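Local coordinates for type II restriction enzyme MspI (Moraxella sp., PDB 1SA3), which recognises the double-stranded DNA sequence 5'-CCGG-3' and cuts it after the first cytosine, leaving terminal 5'-phosphates, at residues Gln17-His20 / Thr21-Gly24; Gly24-Ser27 / Asp28-Lys32. One frame throughout, in Å; residues are numbered along the deposited sequence.

Contact 1. Residues Gln17-His20 / Thr21-Gly24; sequences QLPH and TQHG
Pro19 O takes the amide of Gln22 in the closing bond of a type I beta turn, N to O 3.1 Å with an N-H...O angle of 159°. The amide approaches from above the carbonyl plane, 57° out of it, and a weak bond from Arg212 NH2 reaches the same oxygen. On the flank of the turn the side chains of Pro19 and Gln22 run side by side, Gln22 CG lying 3.8 Å from Pro19 CD; chi1 of -69° sets that CG beside its own backbone N, and a bend at chi2 follows. Thr21 OG1 comes within 4.0 Å of Pro19 CB. His20 O lies over one face of the His23 ring, nearest to His23 CE1 at 2.9 Å; its angle to ND1 is too poor for a hydrogen bond. Gln22, centre of an inverse gamma turn, takes the N-cap position, and its side chain packs on a DNA phosphate. The turn thus ends the loop that follows helix 4-12 and starts helix 23-41 at the protein surface; behind it Leu18 packs on that helix.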
ATOM      1  N   GLN E  17     -26.454  -7.006  -2.210  1.00 30.41           N
ATOM      2  CA  GLN E  17     -27.615  -6.705  -1.372  1.00 32.32           C
ATOM      3  C   GLN E  17     -27.499  -5.298  -0.794  1.00 32.95           C
ATOM      4  O   GLN E  17     -28.431  -4.799  -0.161  1.00 31.52           O
ATOM      5  CB  GLN E  17     -27.740  -7.699  -0.214  1.00 33.20           C
ATOM      6  CG  GLN E  17     -28.336  -9.055  -0.574  1.00 38.80           C
ATOM      7  CD  GLN E  17     -27.533  -9.799  -1.621  1.00 41.36           C
ATOM      8  OE1 GLN E  17     -27.689  -9.570  -2.823  1.00 42.03           O
ATOM      9  NE2 GLN E  17     -26.659 -10.693  -1.170  1.00 40.80           N
ATOM     10  N   LEU E  18     -26.350  -4.664  -1.009  1.00 30.33           N
ATOM     11  CA  LEU E  18     -26.128  -3.317  -0.499  1.00 28.58           C
ATOM     12  C   LEU E  18     -26.645  -2.258  -1.458  1.00 26.60           C
ATOM     13  O   LEU E  18     -26.232  -2.202  -2.623  1.00 24.59           O
ATOM     14  CB  LEU E  18     -24.636  -3.075  -0.230  1.00 25.80           C
ATOM     15  CG  LEU E  18     -23.993  -3.846   0.927  1.00 28.20           C
ATOM     16  CD1 LEU E  18     -22.490  -3.560   0.972  1.00 28.29           C
ATOM     17  CD2 LEU E  18     -24.658  -3.450   2.240  1.00 26.85           C
ATOM     18  N   PRO E  19     -27.573  -1.406  -0.985  1.00 26.99           N
ATOM     19  CA  PRO E  19     -28.132  -0.343  -1.823  1.00 28.00           C
ATOM     20  C   PRO E  19     -26.974   0.463  -2.400  1.00 27.24           C
ATOM     21  O   PRO E  19     -25.941   0.607  -1.753  1.00 27.93           O
ATOM     22  CB  PRO E  19     -28.964   0.472  -0.835  1.00 28.32           C
ATOM     23  CG  PRO E  19     -29.424  -0.560   0.140  1.00 30.17           C
ATOM     24  CD  PRO E  19     -28.185  -1.400   0.357  1.00 29.88           C
ATOM     25  N   HIS E  20     -27.134   0.992  -3.604  1.00 28.32           N
ATOM     26  CA  HIS E  20     -26.052   1.754  -4.207  1.00 30.98           C
ATOM     27  C   HIS E  20     -25.744   3.061  -3.471  1.00 31.24           C
ATOM     28  O   HIS E  20     -24.660   3.626  -3.634  1.00 27.67           O
ATOM     29  CB  HIS E  20     -26.355   2.011  -5.684  1.00 37.92           C
ATOM     30  CG  HIS E  20     -26.408   0.758  -6.511  1.00 46.69           C
ATOM     31  ND1 HIS E  20     -26.582   0.771  -7.879  1.00 48.58           N
ATOM     32  CD2 HIS E  20     -26.305  -0.547  -6.159  1.00 48.07           C
ATOM     33  CE1 HIS E  20     -26.583  -0.469  -8.334  1.00 49.65           C
ATOM     34  NE2 HIS E  20     -26.416  -1.289  -7.311  1.00 49.61           N
ATOM     35  N   THR E  21     -26.685   3.530  -2.649  1.00 25.52           N
ATOM     36  CA  THR E  21     -26.489   4.765  -1.886  1.00 24.13           C
ATOM     37  C   THR E  21     -25.667   4.522  -0.610  1.00 23.96           C
ATOM     38  O   THR E  21     -25.305   5.466   0.101  1.00 22.02           O
ATOM     39  CB  THR E  21     -27.839   5.408  -1.475  1.00 20.64           C
ATOM     40  OG1 THR E  21     -28.616   4.453  -0.744  1.00 22.70           O
ATOM     41  CG2 THR E  21     -28.626   5.867  -2.707  1.00 19.82           C
ATOM     42  N   GLN E  22     -25.377   3.258  -0.324  1.00 23.15           N
ATOM     43  CA  GLN E  22     -24.585   2.897   0.850  1.00 26.90           C
ATOM     44  C   GLN E  22     -23.097   2.824   0.486  1.00 26.42           C
ATOM     45  O   GLN E  22     -22.449   1.797   0.704  1.00 23.03           O
ATOM     46  CB  GLN E  22     -25.060   1.544   1.395  1.00 26.96           C
ATOM     47  CG  GLN E  22     -26.452   1.587   2.010  1.00 31.45           C
ATOM     48  CD  GLN E  22     -26.430   2.079   3.441  1.00 35.78           C
ATOM     49  OE1 GLN E  22     -25.703   3.016   3.777  1.00 36.63           O
ATOM     50  NE2 GLN E  22     -27.237   1.454   4.293  1.00 35.70           N
ATOM     51  N   HIS E  23     -22.562   3.915  -0.064  1.00 25.63           N
ATOM     52  CA  HIS E  23     -21.160   3.973  -0.482  1.00 27.38           C
ATOM     53  C   HIS E  23     -20.153   3.621   0.613  1.00 25.22           C
ATOM     54  O   HIS E  23     -19.210   2.864   0.378  1.00 25.85           O
ATOM     55  CB  HIS E  23     -20.832   5.365  -1.036  1.00 31.29           C
ATOM     56  CG  HIS E  23     -21.708   5.780  -2.173  1.00 37.59           C
ATOM     57  ND1 HIS E  23     -21.780   5.074  -3.354  1.00 40.86           N
ATOM     58  CD2 HIS E  23     -22.558   6.827  -2.306  1.00 39.56           C
ATOM     59  CE1 HIS E  23     -22.639   5.667  -4.167  1.00 42.69           C
ATOM     60  NE2 HIS E  23     -23.125   6.732  -3.554  1.00 42.08           N
ATOM     61  N   GLY E  24     -20.349   4.173   1.804  1.00 26.46           N
ATOM     62  CA  GLY E  24     -19.438   3.902   2.904  1.00 22.31           C
ATOM     63  C   GLY E  24     -19.304   2.424   3.238  1.00 27.26           C
ATOM     64  O   GLY E  24     -18.188   1.894   3.312  1.00 23.33           O
TER

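Contact 2. Residues Gly24-Ser27 / Asp28-Lys32; sequences GVTS and DRLGK. With nucleotides of chain B; nucleotides of chain A.
The first turns of helix 23-41, with DNA along one flank, make up this contact. Successive i to i+4 bonds run through it: Asp28 N to Gly24 O, Arg29 N to Val25 O at 2.8 Å, Leu30 N to Thr26 O, and Gly31 N to Ser27 O. Val25 and Arg29 point the same way, and Val25 CG1 sits over one guanidinium face, offset toward its rim, 3.8 Å from Arg29 NE. The bend at chi2 (-80°) folds the arginine chain back along the valine, while its NH1 gives a weak bond to Phe13 O. One step on, Thr26 CG2 lies 3.8 Å from Leu30 CD1; this branch is anti to the backbone N, which leaves OG1 to bond Gln22 O. Leu30 and Ser27 also touch His120 of strand 111-121. On the DNA side, Val25 CG2 is 3.6 Å from OP1 of DG8 of chain B, and Asp28 OD1 is 3.5 Å from C4' of that nucleotide. Ser27 OG lies 3.6 Å from C4' of DG6 of chain A and shares water 1 with Asp28 OD2, at 3.0 Å from Ser27 OG and by a weak bond to the carboxylate. The direct approaches to DG8 and DG6 named here run to sugar carbons and a phosphate oxygen, consistent with packing on the DNA backbone.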
ATOM      1  N   GLY E  24     -20.349   4.173   1.804  1.00 26.46           N
ATOM      2  CA  GLY E  24     -19.438   3.902   2.904  1.00 22.31           C
ATOM      3  C   GLY E  24     -19.304   2.424   3.238  1.00 27.26           C
ATOM      4  O   GLY E  24     -18.188   1.894   3.312  1.00 23.33           O
ATOM      5  N   VAL E  25     -20.438   1.749   3.435  1.00 20.97           N
ATOM      6  CA  VAL E  25     -20.418   0.331   3.768  1.00 23.37           C
ATOM      7  C   VAL E  25     -19.852  -0.473   2.612  1.00 22.37           C
ATOM      8  O   VAL E  25     -19.122  -1.446   2.808  1.00 24.33           O
ATOM      9  CB  VAL E  25     -21.834  -0.198   4.088  1.00 24.50           C
ATOM     10  CG1 VAL E  25     -21.785  -1.705   4.336  1.00 25.15           C
ATOM     11  CG2 VAL E  25     -22.378   0.508   5.313  1.00 24.72           C
ATOM     12  N   THR E  26     -20.186  -0.053   1.401  1.00 21.99           N
ATOM     13  CA  THR E  26     -19.724  -0.746   0.214  1.00 21.28           C
ATOM     14  C   THR E  26     -18.196  -0.718   0.129  1.00 20.54           C
ATOM     15  O   THR E  26     -17.584  -1.746  -0.140  1.00 20.46           O
ATOM     16  CB  THR E  26     -20.357  -0.127  -1.045  1.00 23.97           C
ATOM     17  OG1 THR E  26     -21.778  -0.298  -0.984  1.00 23.23           O
ATOM     18  CG2 THR E  26     -19.835  -0.796  -2.301  1.00 24.18           C
ATOM     19  N   SER E  27     -17.590   0.444   0.374  1.00 18.58           N
ATOM     20  CA  SER E  27     -16.132   0.576   0.329  1.00 18.89           C
ATOM     21  C   SER E  27     -15.494  -0.332   1.385  1.00 19.87           C
ATOM     22  O   SER E  27     -14.544  -1.074   1.095  1.00 19.38           O
ATOM     23  CB  SER E  27     -15.719   2.036   0.580  1.00 23.31           C
ATOM     24  OG  SER E  27     -14.303   2.184   0.646  1.00 21.77           O
ATOM     25  N   ASP E  28     -16.022  -0.275   2.607  1.00 19.35           N
ATOM     26  CA  ASP E  28     -15.517  -1.093   3.708  1.00 19.93           C
ATOM     27  C   ASP E  28     -15.615  -2.588   3.382  1.00 19.54           C
ATOM     28  O   ASP E  28     -14.687  -3.355   3.645  1.00 17.69           O
ATOM     29  CB  ASP E  28     -16.308  -0.805   4.994  1.00 23.20           C
ATOM     30  CG  ASP E  28     -16.110   0.617   5.507  1.00 31.04           C
ATOM     31  OD1 ASP E  28     -16.795   0.988   6.484  1.00 31.97           O
ATOM     32  OD2 ASP E  28     -15.276   1.362   4.944  1.00 33.17           O
ATOM     33  N   ARG E  29     -16.746  -2.999   2.811  1.00 19.02           N
ATOM     34  CA  ARG E  29     -16.971  -4.401   2.458  1.00 19.77           C
ATOM     35  C   ARG E  29     -16.018  -4.840   1.359  1.00 18.03           C
ATOM     36  O   ARG E  29     -15.399  -5.901   1.435  1.00 21.64           O
ATOM     37  CB  ARG E  29     -18.408  -4.612   1.964  1.00 23.91           C
ATOM     38  CG  ARG E  29     -19.513  -4.376   2.985  1.00 31.98           C
ATOM     39  CD  ARG E  29     -19.703  -5.538   3.926  1.00 35.07           C
ATOM     40  NE  ARG E  29     -20.912  -5.408   4.745  1.00 41.11           N
ATOM     41  CZ  ARG E  29     -22.144  -5.735   4.355  1.00 39.72           C
ATOM     42  NH1 ARG E  29     -22.375  -6.226   3.143  1.00 40.37           N
ATOM     43  NH2 ARG E  29     -23.158  -5.580   5.193  1.00 41.93           N
ATOM     44  N   LEU E  30     -15.919  -4.028   0.320  1.00 16.05           N
ATOM     45  CA  LEU E  30     -15.030  -4.346  -0.783  1.00 16.61           C
ATOM     46  C   LEU E  30     -13.586  -4.469  -0.289  1.00 17.53           C
ATOM     47  O   LEU E  30     -12.836  -5.339  -0.738  1.00 17.89           O
ATOM     48  CB  LEU E  30     -15.131  -3.266  -1.852  1.00 16.47           C
ATOM     49  CG  LEU E  30     -16.454  -3.230  -2.613  1.00 16.34           C
ATOM     50  CD1 LEU E  30     -16.469  -2.050  -3.580  1.00 20.39           C
ATOM     51  CD2 LEU E  30     -16.632  -4.530  -3.360  1.00 17.70           C
ATOM     52  N   GLY E  31     -13.201  -3.599   0.637  1.00 15.14           N
ATOM     53  CA  GLY E  31     -11.848  -3.651   1.167  1.00 18.33           C
ATOM     54  C   GLY E  31     -11.535  -4.991   1.811  1.00 17.03           C
ATOM     55  O   GLY E  31     -10.512  -5.617   1.526  1.00 17.87           O
ATOM     56  N   LYS E  32     -12.424  -5.442   2.684  1.00 18.62           N
ATOM     57  CA  LYS E  32     -12.242  -6.718   3.360  1.00 19.53           C
ATOM     58  C   LYS E  32     -12.347  -7.853   2.354  1.00 19.53           C
ATOM     59  O   LYS E  32     -11.650  -8.863   2.459  1.00 17.98           O
ATOM     60  CB  LYS E  32     -13.309  -6.899   4.447  1.00 20.89           C
ATOM     61  CG  LYS E  32     -13.159  -5.979   5.663  1.00 23.58           C
TER
ATOM     62  P    DG B   8     -21.845   5.148   6.763  1.00 28.90           P
ATOM     63  OP1  DG B   8     -22.568   4.040   6.091  1.00 25.69           O
ATOM     64  OP2  DG B   8     -22.608   6.170   7.535  1.00 28.34           O
ATOM     65  O5'  DG B   8     -20.726   4.527   7.703  1.00 27.35           O
ATOM     66  C5'  DG B   8     -19.786   3.593   7.190  1.00 24.72           C
ATOM     67  C4'  DG B   8     -18.860   3.145   8.290  1.00 30.25           C
ATOM     68  O4'  DG B   8     -17.834   4.138   8.536  1.00 31.76           O
ATOM     69  C3'  DG B   8     -19.554   2.918   9.633  1.00 30.90           C
ATOM     70  O3'  DG B   8     -18.922   1.823  10.272  1.00 33.75           O
ATOM     71  C2'  DG B   8     -19.229   4.185  10.403  1.00 32.88           C
ATOM     72  C1'  DG B   8     -17.814   4.439   9.922  1.00 29.09           C
ATOM     73  N9   DG B   8     -17.305   5.795  10.089  1.00 27.31           N
ATOM     74  C8   DG B   8     -17.992   6.979   9.986  1.00 24.61           C
ATOM     75  N7   DG B   8     -17.237   8.027  10.191  1.00 25.53           N
ATOM     76  C5   DG B   8     -15.979   7.497  10.445  1.00 22.22           C
ATOM     77  C6   DG B   8     -14.753   8.142  10.742  1.00 17.19           C
ATOM     78  O6   DG B   8     -14.528   9.352  10.840  1.00 20.99           O
ATOM     79  N1   DG B   8     -13.727   7.224  10.933  1.00 17.67           N
ATOM     80  C2   DG B   8     -13.858   5.860  10.848  1.00 19.78           C
ATOM     81  N2   DG B   8     -12.751   5.137  11.068  1.00 19.88           N
ATOM     82  N3   DG B   8     -14.995   5.248  10.569  1.00 20.60           N
ATOM     83  C4   DG B   8     -16.005   6.123  10.384  1.00 23.94           C
TER
ATOM     84  P    DG A   6      -9.142   1.190   0.947  1.00 15.77           P
ATOM     85  OP1  DG A   6      -9.145  -0.135   0.272  1.00 15.44           O
ATOM     86  OP2  DG A   6      -7.913   2.033   0.897  1.00 12.08           O
ATOM     87  O5'  DG A   6     -10.350   2.078   0.423  1.00 15.22           O
ATOM     88  C5'  DG A   6     -10.122   3.294  -0.278  1.00 15.80           C
ATOM     89  C4'  DG A   6     -11.422   4.044  -0.426  1.00 12.14           C
ATOM     90  O4'  DG A   6     -11.592   4.800   0.801  1.00 13.07           O
ATOM     91  C3'  DG A   6     -11.381   5.082  -1.543  1.00 17.97           C
ATOM     92  O3'  DG A   6     -12.091   4.709  -2.709  1.00 20.19           O
ATOM     93  C2'  DG A   6     -12.023   6.324  -0.957  1.00 16.25           C
ATOM     94  C1'  DG A   6     -12.060   6.117   0.546  1.00 14.49           C
ATOM     95  N9   DG A   6     -11.090   7.066   1.089  1.00 12.07           N
ATOM     96  C8   DG A   6      -9.791   6.818   1.475  1.00 15.46           C
ATOM     97  N7   DG A   6      -9.123   7.910   1.762  1.00 13.63           N
ATOM     98  C5   DG A   6     -10.047   8.934   1.591  1.00 13.11           C
ATOM     99  C6   DG A   6      -9.903  10.348   1.748  1.00 12.77           C
ATOM    100  O6   DG A   6      -8.892  10.991   2.066  1.00 13.02           O
ATOM    101  N1   DG A   6     -11.096  11.018   1.477  1.00 15.01           N
ATOM    102  C2   DG A   6     -12.277  10.410   1.094  1.00 19.17           C
ATOM    103  N2   DG A   6     -13.328  11.227   0.864  1.00 16.11           N
ATOM    104  N3   DG A   6     -12.419   9.099   0.942  1.00 13.89           N
ATOM    105  C4   DG A   6     -11.274   8.428   1.205  1.00 14.33           C
TER
HETATM  106  O   HOH W   1     -14.102   3.949   3.021  1.00 18.90           O

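Overall arrangement
Contact 1 precedes contact 2 along the chain, and the two share Gly24: residues 17-24 bring the loop after helix 4-12 into helix 23-41, and residues 24-32 carry that helix onward. Their centres are 9 Å apart, on the same side of the chain's centre, and Leu18 CD1 of the first packs 3.4 Å from Arg29 NH1 of the second. Contact 1 is at the surface, its centre about 25 Å from the centre of the chain; contact 2 lies deeper, its centre about 17 Å from that point. Helix 23-41 thus starts beside a DNA phosphate, follows the DNA at residues 24-32 and carries Glu35, which with Asp84 and Asp99 makes the sodium site.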